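Local coordinates for cytochrome c, putative (Shewanella oneidensis, PDB 1SP3), which binds eight c-type hemes and probably acts as a respiratory oxidoreductase, a tetrathionate reductase, at residues F240-P245 / E281-P286. Sequence-based numbering, arbitrary orientation.
Sequences FAKNEP and EKMVKP
Phe-240 and Val-284 form a single antiparallel bridge, a hydrogen-bonded pair: Phe-240 N gives to Val-284 O at 2.9 Å, and Val-284 N returns a nearly straight bond (173°) to Phe-240 O. One residue on from Phe-240, Ala-241 O takes Met-283 N at 2.7 Å, the donor lying above the carbonyl plane. Further along, Pro-245 CA brings its hydrogen to Glu-281 O, 3.2 Å away, just before strand 246-251 pairs with strand 276-281. A chi1 of 69° swings the Phe-240 ring over Val-284, whose CB sits 3.7 Å from the ring centroid in a CH-pi contact. Val-284 CG1 meets Phe-240 CZ at 3.4 Å, CG2 turns to Ala-241 CB, and Pro-286 CA lies in plane at the ring edge. Lys-282 CG lies 3.7 Å from Pro-245 N, its bent chain bringing CE near Lys-242 O. Met-283 SD rests on Lys-242 CG at 3.8 Å, while Lys-242 NZ bonds to Ser-403 OG and nearby backbone carbonyls. Cutting Phe-240 back to alanine would probably strip Val-284 CB and CG1 and the Pro-286 flank of their ring cover. The contact thus joins two loops at the end of a strand pair, backbone bonds setting the spacing and buried Phe-240, Ala-241, Val-284 and Pro-286 packing together.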
loop_
_atom_site.group_PDB
_atom_site.type_symbol
_atom_site.label_atom_id
_atom_site.label_comp_id
_atom_site.label_asym_id
_atom_site.label_seq_id
_atom_site.Cartn_x
_atom_site.Cartn_y
_atom_site.Cartn_z
ATOM N N PHE A 240 -9.068 -1.711 12.082
ATOM C CA PHE A 240 -7.662 -1.642 11.794
ATOM C C PHE A 240 -6.977 -0.495 12.595
ATOM O O PHE A 240 -7.627 0.235 13.382
ATOM C CB PHE A 240 -7.502 -1.542 10.288
ATOM C CG PHE A 240 -7.981 -0.249 9.715
ATOM C CD1 PHE A 240 -7.124 0.820 9.607
ATOM C CD2 PHE A 240 -9.268 -0.125 9.193
ATOM C CE1 PHE A 240 -7.556 2.012 9.027
ATOM C CE2 PHE A 240 -9.725 1.065 8.646
ATOM C CZ PHE A 240 -8.897 2.119 8.542
ATOM N N ALA A 241 -5.669 -0.313 12.397
ATOM C CA ALA A 241 -4.884 0.615 13.234
ATOM C C ALA A 241 -5.227 0.334 14.719
ATOM O O ALA A 241 -5.546 1.204 15.487
ATOM C CB ALA A 241 -5.189 2.096 12.872
ATOM N N LYS A 242 -5.232 -0.922 15.079
ATOM C CA LYS A 242 -5.591 -1.320 16.421
ATOM C C LYS A 242 -4.623 -0.809 17.460
ATOM O O LYS A 242 -5.038 -0.541 18.574
ATOM C CB LYS A 242 -5.621 -2.830 16.457
ATOM C CG LYS A 242 -6.854 -3.474 15.924
ATOM C CD LYS A 242 -6.594 -5.026 15.831
ATOM C CE LYS A 242 -7.820 -5.709 15.337
ATOM N NZ LYS A 242 -7.704 -7.201 15.312
ATOM N N ASN A 243 -3.326 -0.702 17.134
ATOM C CA ASN A 243 -2.291 -0.500 18.166
ATOM C C ASN A 243 -1.627 0.872 18.130
ATOM O O ASN A 243 -0.994 1.266 19.100
ATOM C CB ASN A 243 -1.226 -1.597 18.115
ATOM C CG ASN A 243 -1.829 -2.972 18.372
ATOM O OD1 ASN A 243 -2.691 -3.131 19.246
ATOM N ND2 ASN A 243 -1.461 -3.940 17.558
ATOM N N GLU A 244 -1.813 1.569 17.014
ATOM C CA GLU A 244 -1.033 2.746 16.628
ATOM C C GLU A 244 -1.911 3.596 15.630
ATOM O O GLU A 244 -2.430 3.033 14.689
ATOM C CB GLU A 244 0.151 2.190 15.865
ATOM C CG GLU A 244 1.374 3.068 15.721
ATOM C CD GLU A 244 2.626 2.212 15.799
ATOM O OE1 GLU A 244 2.762 1.259 14.943
ATOM O OE2 GLU A 244 3.443 2.454 16.748
ATOM N N PRO A 245 -1.939 4.937 15.773
ATOM C CA PRO A 245 -2.700 5.834 14.877
ATOM C C PRO A 245 -2.239 5.713 13.436
ATOM O O PRO A 245 -1.053 5.530 13.270
ATOM C CB PRO A 245 -2.359 7.257 15.416
ATOM C CG PRO A 245 -1.935 7.019 16.853
ATOM C CD PRO A 245 -1.193 5.690 16.815
ATOM N N GLU A 281 -6.039 8.672 13.370
ATOM C CA GLU A 281 -7.077 7.900 14.106
ATOM C C GLU A 281 -6.521 6.543 14.468
ATOM O O GLU A 281 -5.695 5.955 13.725
ATOM C CB GLU A 281 -8.344 7.738 13.303
ATOM C CG GLU A 281 -9.576 7.503 14.178
ATOM C CD GLU A 281 -10.862 7.149 13.414
ATOM O OE1 GLU A 281 -11.050 7.642 12.265
ATOM O OE2 GLU A 281 -11.700 6.373 13.995
ATOM N N LYS A 282 -6.922 6.063 15.657
ATOM C CA LYS A 282 -6.534 4.754 16.097
ATOM C C LYS A 282 -7.845 3.899 16.263
ATOM O O LYS A 282 -8.890 4.447 16.556
ATOM C CB LYS A 282 -5.888 4.981 17.461
ATOM C CG LYS A 282 -4.791 4.011 17.864
ATOM C CD LYS A 282 -4.547 4.012 19.407
ATOM C CE LYS A 282 -4.961 2.694 20.024
ATOM N NZ LYS A 282 -4.040 2.352 21.166
ATOM N N MET A 283 -7.770 2.585 16.097
ATOM C CA MET A 283 -8.908 1.717 16.294
ATOM C C MET A 283 -10.062 2.082 15.300
ATOM O O MET A 283 -11.172 2.524 15.706
ATOM C CB MET A 283 -9.304 1.682 17.792
ATOM C CG MET A 283 -10.050 0.392 18.181
ATOM S SD MET A 283 -9.066 -1.208 18.095
ATOM C CE MET A 283 -10.415 -2.186 18.632
ATOM N N VAL A 284 -9.754 1.923 13.985
ATOM C CA VAL A 284 -10.547 2.519 12.935
ATOM C C VAL A 284 -11.495 1.504 12.302
ATOM O O VAL A 284 -11.052 0.376 11.894
ATOM C CB VAL A 284 -9.635 3.139 11.851
ATOM C CG1 VAL A 284 -10.432 3.976 10.884
ATOM C CG2 VAL A 284 -8.574 4.058 12.509
ATOM N N LYS A 285 -12.764 1.874 12.210
ATOM C CA LYS A 285 -13.668 1.074 11.438
ATOM C C LYS A 285 -13.390 1.335 9.995
ATOM O O LYS A 285 -13.161 2.479 9.522
ATOM C CB LYS A 285 -15.111 1.441 11.726
ATOM C CG LYS A 285 -15.516 1.190 13.195
ATOM C CD LYS A 285 -16.883 1.800 13.458
ATOM C CE LYS A 285 -17.324 1.412 14.906
ATOM N NZ LYS A 285 -18.407 2.304 15.442
ATOM N N PRO A 286 -13.414 0.248 9.246
ATOM C CA PRO A 286 -13.360 0.345 7.788
ATOM C C PRO A 286 -14.636 1.002 7.237
ATOM O O PRO A 286 -15.636 1.005 7.895
ATOM C CB PRO A 286 -13.319 -1.126 7.346
ATOM C CG PRO A 286 -12.781 -1.885 8.500
ATOM C CD PRO A 286 -13.363 -1.157 9.720
#